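Side-chain contacts in protein YgiW (Escherichia coli, PDB 1NNX), which is of unknown function, a periplasmic protein of the bacterial OB-fold family: residues Ser24-Val28 with Glu29-Ser33; Lys32-Arg35 with Asp36-Val40; Lys71-Gly75 with Val76-Pro80. One frame throughout, in Å; residues are numbered along the deposited sequence. Where two conformers were deposited one is given.

Contact 1. Residues Ser24-Val28 with Glu29-Ser33; sequences SVTTV and ESAKS. With SO4 (sulfate ion), chain B.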
loop_
_atom_site.group_PDB
_atom_site.type_symbol
_atom_site.label_atom_id
_atom_site.label_comp_id
_atom_site.label_asym_id
_atom_site.label_seq_id
_atom_site.Cartn_x
_atom_site.Cartn_y
_atom_site.Cartn_z
ATOM N N SER A 24 -6.644 -12.494 0.209
ATOM C CA SER A 24 -6.594 -11.965 -1.142
ATOM C C SER A 24 -5.610 -10.805 -1.287
ATOM O O SER A 24 -5.582 -9.873 -0.460
ATOM C CB SER A 24 -7.959 -11.450 -1.624
ATOM O OG SER A 24 -8.947 -12.470 -1.664
ATOM N N VAL A 25 -4.836 -10.899 -2.344
ATOM C CA VAL A 25 -3.905 -9.836 -2.751
ATOM C C VAL A 25 -4.563 -9.147 -3.919
ATOM O O VAL A 25 -4.891 -9.829 -4.905
ATOM C CB VAL A 25 -2.547 -10.380 -3.200
ATOM C CG1 VAL A 25 -1.663 -9.233 -3.735
ATOM C CG2 VAL A 25 -1.868 -11.058 -2.009
ATOM N N THR A 26 -4.761 -7.844 -3.864
ATOM C CA THR A 26 -5.421 -7.060 -4.880
ATOM C C THR A 26 -4.397 -6.378 -5.761
ATOM O O THR A 26 -3.331 -5.976 -5.311
ATOM C CB THR A 26 -6.287 -5.998 -4.186
ATOM O OG1 THR A 26 -7.282 -6.651 -3.348
ATOM C CG2 THR A 26 -6.970 -4.998 -5.190
ATOM N N THR A 27 -4.718 -6.173 -7.026
ATOM C CA THR A 27 -3.767 -5.498 -7.900
ATOM C C THR A 27 -3.810 -3.989 -7.645
ATOM O O THR A 27 -4.836 -3.444 -7.204
ATOM C CB THR A 27 -4.128 -5.731 -9.412
ATOM O OG1 THR A 27 -5.376 -5.120 -9.675
ATOM C CG2 THR A 27 -4.179 -7.255 -9.724
ATOM N N VAL A 28 -2.651 -3.354 -7.873
ATOM C CA VAL A 28 -2.583 -1.881 -7.716
ATOM C C VAL A 28 -3.633 -1.156 -8.561
ATOM O O VAL A 28 -4.348 -0.307 -8.068
ATOM C CB VAL A 28 -1.220 -1.345 -8.082
ATOM C CG1 VAL A 28 -1.311 0.206 -8.253
ATOM C CG2 VAL A 28 -0.236 -1.701 -6.955
ATOM N N GLU A 29 -3.781 -1.583 -9.823
ATOM C CA GLU A 29 -4.737 -0.933 -10.686
ATOM C C GLU A 29 -6.156 -1.031 -10.190
ATOM O O GLU A 29 -6.905 -0.036 -10.199
ATOM C CB GLU A 29 -4.528 -1.150 -12.213
ATOM C CG GLU A 29 -5.214 -0.022 -13.157
ATOM C CD GLU A 29 -4.592 1.338 -12.985
ATOM O OE1 GLU A 29 -5.284 2.338 -13.283
ATOM O OE2 GLU A 29 -3.411 1.407 -12.565
ATOM N N SER A 30 -6.572 -2.201 -9.673
ATOM C CA SER A 30 -7.898 -2.274 -9.173
ATOM C C SER A 30 -8.096 -1.571 -7.809
ATOM O O SER A 30 -9.180 -1.102 -7.518
ATOM C CB SER A 30 -8.418 -3.727 -9.130
ATOM O OG SER A 30 -7.767 -4.484 -8.159
ATOM N N ALA A 31 -7.030 -1.507 -6.998
ATOM C CA ALA A 31 -7.130 -0.830 -5.716
ATOM C C ALA A 31 -7.462 0.636 -5.921
ATOM O O ALA A 31 -8.148 1.235 -5.093
ATOM C CB ALA A 31 -5.815 -0.971 -4.957
ATOM N N LYS A 32 -7.020 1.202 -7.015
ATOM C CA LYS A 32 -7.326 2.606 -7.268
ATOM C C LYS A 32 -8.801 2.845 -7.444
ATOM O O LYS A 32 -9.303 3.979 -7.261
ATOM C CB LYS A 32 -6.627 3.111 -8.522
ATOM C CG LYS A 32 -5.186 3.088 -8.466
ATOM C CD LYS A 32 -4.683 3.731 -9.753
ATOM C CE LYS A 32 -3.212 3.478 -9.870
ATOM N NZ LYS A 32 -2.637 3.916 -11.164
ATOM N N SER A 33 -9.523 1.797 -7.783
ATOM C CA SER A 33 -10.967 1.932 -8.026
ATOM C C SER A 33 -11.805 1.676 -6.817
ATOM O O SER A 33 -13.022 1.794 -6.852
ATOM C CB SER A 33 -11.431 0.951 -9.128
ATOM O OG SER A 33 -11.511 -0.414 -8.650
HETATM S S SO4 B . 0.178 4.010 -13.556
HETATM O O1 SO4 B . 1.627 3.784 -13.426
HETATM O O2 SO4 B . -0.191 3.683 -14.950
HETATM O O3 SO4 B . -0.632 3.196 -12.638
HETATM O O4 SO4 B . -0.059 5.453 -13.243
#

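Contact 2. Residues Lys32-Arg35 with Asp36-Val40; sequences KSLR and DDTWV. With SO4 (sulfate ion), chain B.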
loop_
_atom_site.group_PDB
_atom_site.type_symbol
_atom_site.label_atom_id
_atom_site.label_comp_id
_atom_site.label_asym_id
_atom_site.label_seq_id
_atom_site.Cartn_x
_atom_site.Cartn_y
_atom_site.Cartn_z
ATOM N N LYS A 32 -7.020 1.202 -7.015
ATOM C CA LYS A 32 -7.326 2.606 -7.268
ATOM C C LYS A 32 -8.801 2.845 -7.444
ATOM O O LYS A 32 -9.303 3.979 -7.261
ATOM C CB LYS A 32 -6.627 3.111 -8.522
ATOM C CG LYS A 32 -5.186 3.088 -8.466
ATOM C CD LYS A 32 -4.683 3.731 -9.753
ATOM C CE LYS A 32 -3.212 3.478 -9.870
ATOM N NZ LYS A 32 -2.637 3.916 -11.164
ATOM N N SER A 33 -9.523 1.797 -7.783
ATOM C CA SER A 33 -10.967 1.932 -8.026
ATOM C C SER A 33 -11.805 1.676 -6.817
ATOM O O SER A 33 -13.022 1.794 -6.852
ATOM C CB SER A 33 -11.431 0.951 -9.128
ATOM O OG SER A 33 -11.511 -0.414 -8.650
ATOM N N LEU A 34 -11.174 1.333 -5.704
ATOM C CA LEU A 34 -11.978 0.956 -4.571
ATOM C C LEU A 34 -12.447 2.183 -3.819
ATOM O O LEU A 34 -11.878 3.281 -3.990
ATOM C CB LEU A 34 -11.131 0.061 -3.640
ATOM C CG LEU A 34 -10.703 -1.293 -4.209
ATOM C CD1 LEU A 34 -9.822 -2.025 -3.271
ATOM C CD2 LEU A 34 -11.951 -2.159 -4.397
ATOM N N ARG A 35 -13.442 1.991 -2.993
ATOM C CA ARG A 35 -13.959 3.072 -2.185
ATOM C C ARG A 35 -12.962 3.518 -1.121
ATOM O O ARG A 35 -12.141 2.723 -0.629
ATOM C CB ARG A 35 -15.335 2.990 -1.495
ATOM C CG ARG A 35 -15.980 4.439 -1.261
ATOM C CD ARG A 35 -17.499 4.396 -1.081
ATOM N NE ARG A 35 -18.125 5.708 -1.265
ATOM C CZ ARG A 35 -17.677 6.843 -0.735
ATOM N NH1 ARG A 35 -18.331 7.971 -0.966
ATOM N NH2 ARG A 35 -16.575 6.866 0.010
ATOM N N ASP A 36 -13.074 4.775 -0.743
ATOM C CA ASP A 36 -12.262 5.279 0.322
ATOM C C ASP A 36 -12.527 4.420 1.567
ATOM O O ASP A 36 -13.634 3.946 1.818
ATOM C CB ASP A 36 -12.644 6.724 0.589
ATOM C CG ASP A 36 -11.941 7.284 1.763
ATOM O OD1 ASP A 36 -12.630 7.805 2.662
ATOM O OD2 ASP A 36 -10.700 7.230 1.802
ATOM N N ASP A 37 -11.469 4.214 2.363
ATOM C CA ASP A 37 -11.582 3.429 3.587
ATOM C C ASP A 37 -11.895 1.949 3.394
ATOM O O ASP A 37 -12.814 1.382 3.983
ATOM C CB ASP A 37 -12.601 4.091 4.565
ATOM C CG ASP A 37 -12.214 3.931 6.035
ATOM O OD1 ASP A 37 -13.154 3.907 6.876
ATOM O OD2 ASP A 37 -11.000 3.810 6.374
ATOM N N THR A 38 -11.111 1.333 2.536
ATOM C CA THR A 38 -11.200 -0.079 2.234
ATOM C C THR A 38 -9.844 -0.713 2.567
ATOM O O THR A 38 -8.832 -0.252 2.049
ATOM C CB THR A 38 -11.487 -0.297 0.729
ATOM O OG1 THR A 38 -12.752 0.296 0.396
ATOM C CG2 THR A 38 -11.531 -1.777 0.412
ATOM N N TRP A 39 -9.854 -1.819 3.312
ATOM C CA TRP A 39 -8.644 -2.568 3.654
ATOM C C TRP A 39 -8.174 -3.394 2.464
ATOM O O TRP A 39 -8.995 -4.128 1.824
ATOM C CB TRP A 39 -8.937 -3.492 4.828
ATOM C CG TRP A 39 -7.755 -4.233 5.278
ATOM C CD1 TRP A 39 -7.439 -5.513 4.982
ATOM C CD2 TRP A 39 -6.739 -3.750 6.161
ATOM N NE1 TRP A 39 -6.275 -5.860 5.613
ATOM C CE2 TRP A 39 -5.821 -4.802 6.345
ATOM C CE3 TRP A 39 -6.514 -2.529 6.818
ATOM C CZ2 TRP A 39 -4.684 -4.685 7.179
ATOM C CZ3 TRP A 39 -5.346 -2.406 7.664
ATOM C CH2 TRP A 39 -4.471 -3.490 7.815
ATOM N N VAL A 40 -6.895 -3.294 2.131
ATOM C CA VAL A 40 -6.313 -4.045 1.001
ATOM C C VAL A 40 -4.946 -4.608 1.357
ATOM O O VAL A 40 -4.250 -4.088 2.243
ATOM C CB VAL A 40 -5.732 -3.078 -0.205
ATOM C CG1 VAL A 40 -5.304 -1.724 0.250
ATOM C CG2 VAL A 40 -4.261 -3.560 -0.714
HETATM S S SO4 B . 0.178 4.010 -13.556
HETATM O O1 SO4 B . 1.627 3.784 -13.426
HETATM O O2 SO4 B . -0.191 3.683 -14.950
HETATM O O3 SO4 B . -0.632 3.196 -12.638
HETATM O O4 SO4 B . -0.059 5.453 -13.243
HETATM O O HOH W 1 -15.954 4.869 2.323
#

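Contact 3. Residues Lys71-Gly75 with Val76-Pro80; sequences KRWNG and VTVTP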
loop_
_atom_site.group_PDB
_atom_site.type_symbol
_atom_site.label_atom_id
_atom_site.label_comp_id
_atom_site.label_asym_id
_atom_site.label_seq_id
_atom_site.Cartn_x
_atom_site.Cartn_y
_atom_site.Cartn_z
ATOM N N LYS A 71 7.746 4.197 11.776
ATOM C CA LYS A 71 7.605 3.033 12.624
ATOM C C LYS A 71 7.219 1.742 11.936
ATOM O O LYS A 71 7.302 0.672 12.530
ATOM C CB LYS A 71 6.602 3.298 13.758
ATOM C CG LYS A 71 5.157 3.497 13.323
ATOM C CD LYS A 71 4.255 3.750 14.539
ATOM C CE LYS A 71 2.818 3.267 14.303
ATOM N NZ LYS A 71 2.063 3.125 15.608
ATOM N N ARG A 72 6.837 1.802 10.657
ATOM C CA ARG A 72 6.444 0.542 10.005
ATOM C C ARG A 72 7.615 -0.332 9.567
ATOM O O ARG A 72 7.483 -1.535 9.402
ATOM C CB ARG A 72 5.570 0.821 8.758
ATOM C CG ARG A 72 4.417 1.687 9.002
ATOM C CD ARG A 72 3.486 1.061 10.085
ATOM N NE ARG A 72 2.458 2.025 10.462
ATOM C CZ ARG A 72 1.627 1.882 11.487
ATOM N NH1 ARG A 72 1.691 0.804 12.255
ATOM N NH2 ARG A 72 0.722 2.830 11.740
ATOM N N TRP A 73 8.809 0.249 9.458
ATOM C CA TRP A 73 9.912 -0.544 8.948
ATOM C C TRP A 73 10.367 -1.673 9.870
ATOM O O TRP A 73 10.733 -2.745 9.409
ATOM C CB TRP A 73 11.085 0.375 8.548
ATOM C CG TRP A 73 10.704 1.426 7.491
ATOM C CD1 TRP A 73 10.472 2.743 7.712
ATOM C CD2 TRP A 73 10.433 1.204 6.090
ATOM N NE1 TRP A 73 10.091 3.361 6.568
ATOM C CE2 TRP A 73 10.054 2.446 5.544
ATOM C CE3 TRP A 73 10.486 0.086 5.245
ATOM C CZ2 TRP A 73 9.720 2.616 4.193
ATOM C CZ3 TRP A 73 10.152 0.259 3.877
ATOM C CH2 TRP A 73 9.770 1.509 3.368
ATOM N N ASN A 74 10.351 -1.428 11.176
ATOM C CA ASN A 74 10.752 -2.453 12.128
ATOM C C ASN A 74 12.075 -3.173 11.882
ATOM O O ASN A 74 12.140 -4.398 11.972
ATOM C CB ASN A 74 9.638 -3.502 12.256
ATOM C CG ASN A 74 8.383 -2.933 12.892
ATOM O OD1 ASN A 74 8.465 -2.087 13.769
ATOM N ND2 ASN A 74 7.224 -3.408 12.470
ATOM N N GLY A 75 13.128 -2.421 11.577
ATOM C CA GLY A 75 14.435 -3.034 11.360
ATOM C C GLY A 75 14.693 -3.631 9.984
ATOM O O GLY A 75 15.835 -4.025 9.664
ATOM N N VAL A 76 13.639 -3.697 9.171
ATOM C CA VAL A 76 13.712 -4.237 7.818
ATOM C C VAL A 76 14.156 -3.183 6.815
ATOM O O VAL A 76 13.654 -2.043 6.833
ATOM C CB VAL A 76 12.344 -4.740 7.375
ATOM C CG1 VAL A 76 12.439 -5.437 5.995
ATOM C CG2 VAL A 76 11.816 -5.699 8.416
ATOM N N THR A 77 15.132 -3.548 5.986
ATOM C CA THR A 77 15.604 -2.627 4.950
ATOM C C THR A 77 15.026 -3.150 3.650
ATOM O O THR A 77 15.149 -4.331 3.322
ATOM C CB THR A 77 17.167 -2.570 4.793
ATOM O OG1 THR A 77 17.757 -1.881 5.907
ATOM C CG2 THR A 77 17.529 -1.767 3.543
ATOM N N VAL A 78 14.407 -2.242 2.923
ATOM C CA VAL A 78 13.794 -2.574 1.659
ATOM C C VAL A 78 14.437 -1.752 0.531
ATOM O O VAL A 78 14.631 -0.534 0.673
ATOM C CB VAL A 78 12.224 -2.220 1.697
ATOM C CG1 VAL A 78 11.608 -2.312 0.292
ATOM C CG2 VAL A 78 11.470 -3.151 2.645
ATOM N N THR A 79 14.744 -2.402 -0.594
ATOM C CA THR A 79 15.244 -1.681 -1.777
ATOM C C THR A 79 14.233 -2.012 -2.894
ATOM O O THR A 79 13.370 -2.867 -2.717
ATOM C CB THR A 79 16.593 -2.201 -2.264
ATOM O OG1 THR A 79 16.435 -3.546 -2.750
ATOM C CG2 THR A 79 17.630 -2.167 -1.130
ATOM N N PRO A 80 14.359 -1.366 -4.052
ATOM C CA PRO A 80 13.442 -1.619 -5.180
ATOM C C PRO A 80 13.444 -3.040 -5.677
ATOM O O PRO A 80 12.404 -3.480 -6.211
ATOM C CB PRO A 80 13.870 -0.619 -6.256
ATOM C CG PRO A 80 14.405 0.513 -5.447
ATOM C CD PRO A 80 15.141 -0.140 -4.300
#

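Contact 1. Residues Ser24-Val28 with Glu29-Ser33
T27 is the N-cap of helix 28-31, and its carbonyl O takes the first helical bond from A31 N (2.9 Å), followed by K32 N to V28 O (3.2 Å). The side chains of T27 and S30 meet over the helix start. T27 OG1 and S30 OG are hydrogen-bonded at 2.9 Å, and either hydroxyl may be the donor. Both oxygens sit between the backbone N and the carbonyl carbon of their own residue (chi1 65° for T27 and 69° for S30), which turns them to face each other. The methyl CG2 of T26 lies 3.1 Å from the same S30 OG.

On another side of the helix, V28 CG1 and K32 CE make a looser contact at 4.1 Å. In the conformer given, K32 NZ forms a salt bridge with E29 OE2 (3.0 Å), on its syn side but 23° out of the carboxylate plane. NZ also donates to O3 of a sulfate ion, probably left from crystallisation. The first helix amides, V28 N and E29 N, are thus satisfied by side chains of D59, on strand 54-59, and S61, in the loop after it, while the K32 ammonium bridges E29 and the sulfate in this conformer.

Contact 2. Residues Lys32-Arg35 with Asp36-Val40
The turn that leads from helix 28-31 into strand 38-51 of the OB fold is tied by a side chain-to-backbone bond. T38 OG1 donates to the carbonyl O of R35, three residues back, at 2.7 Å. The hydroxyl comes from above the carbonyl plane, 39° out of it, and the C=O...O angle is 125°. With chi1 at -62°, OG1 lies beside its own backbone N and the methyl CG2 is turned the other way. That methyl meets L34: CD1 of L34 is 4.1 Å from T38 CG2, and the two side chains cross at about a right angle. One threonine therefore serves the turn twice, with its hydroxyl on R35 and its methyl on L34.

R35 and D36 are neighbours whose charged ends do not meet in the conformer given for R35. There the R35 chain is extended from CG to NE and leads its guanidinium past D36, where NH2 comes 4.0 Å from CB of D36. NH2 and OD1 of D36 are 4.8 Å apart. A water may bridge the two residues, with a short bond to D36 O (2.5 Å) and a weak one from R35 NH2, but this bridge is doubtful.

The polar partners of D36 and L34 lie on the neighbouring strand 84-93. D36 OD2 accepts from the backbone N of K92, and the NZ of K92 donates to L34 O. D36 OD2 also lies near OD1 of D91, a like charge. K92 thus holds both L34 and D36 to strand 84-93. The nearby D91 may raise the pKa of D36, and the K92 amide N-H may partly offset this.

Contact 3. Residues Lys71-Gly75 with Val76-Pro80
The indole of W73 and the side chain of V78 cross at about a right angle. V78 CG2 comes to the edge of the ring, near its plane, in an apolar contact 3.9 Å from CZ3 on the six-membered end. CG of W73 lies beside its backbone N (chi1 -58°), which places the ring beside V78. CG1 of V78 is anti to its N (chi1 169°), which leaves CG2, beside the N, as the branch at the ring.

Between them the chain makes a type I' beta turn from W73 to V76. V76 N donates to W73 O at 3.1 Å, from well above the carbonyl plane (52° out of it). The side chain of V76 packs on the same carbonyl: its CB and its CG2 are each 3.3 Å from W73 O. N74 and G75 hold the two central positions, both with positive phi, and G75 has no side chain.

The turn sits in the long loop between strands 62-67 and 84-93 of the OB fold. Y55 meets the W73 ring edge-to-face, and I104 of strand 96-106 touches it. K106 of that strand touches both V76 and V78, and its NZ donates to T77 O.

Contacts 1 and 2 adjoin, and contact 3 stands apart. Contact 1 (24-33) starts helix 28-31, and contact 2 (32-40) carries the chain from it into strand 38-51. They share K32 and S33, and their centres are 8 Å apart. Contact 3 (71-80) comes later in sequence, in the loop between strands 62-67 and 84-93. It lies on the opposite side of the chain's centre, its own centre about 22 Å from that of contact 1 and 24 Å from that of contact 2. Contact 2 enters the sheet, and contacts 1 and 3 lie beside it. Contacts 1 and 2 thus form the approach to the first strand of this small OB-fold chain, contact 3 the link from third to fourth.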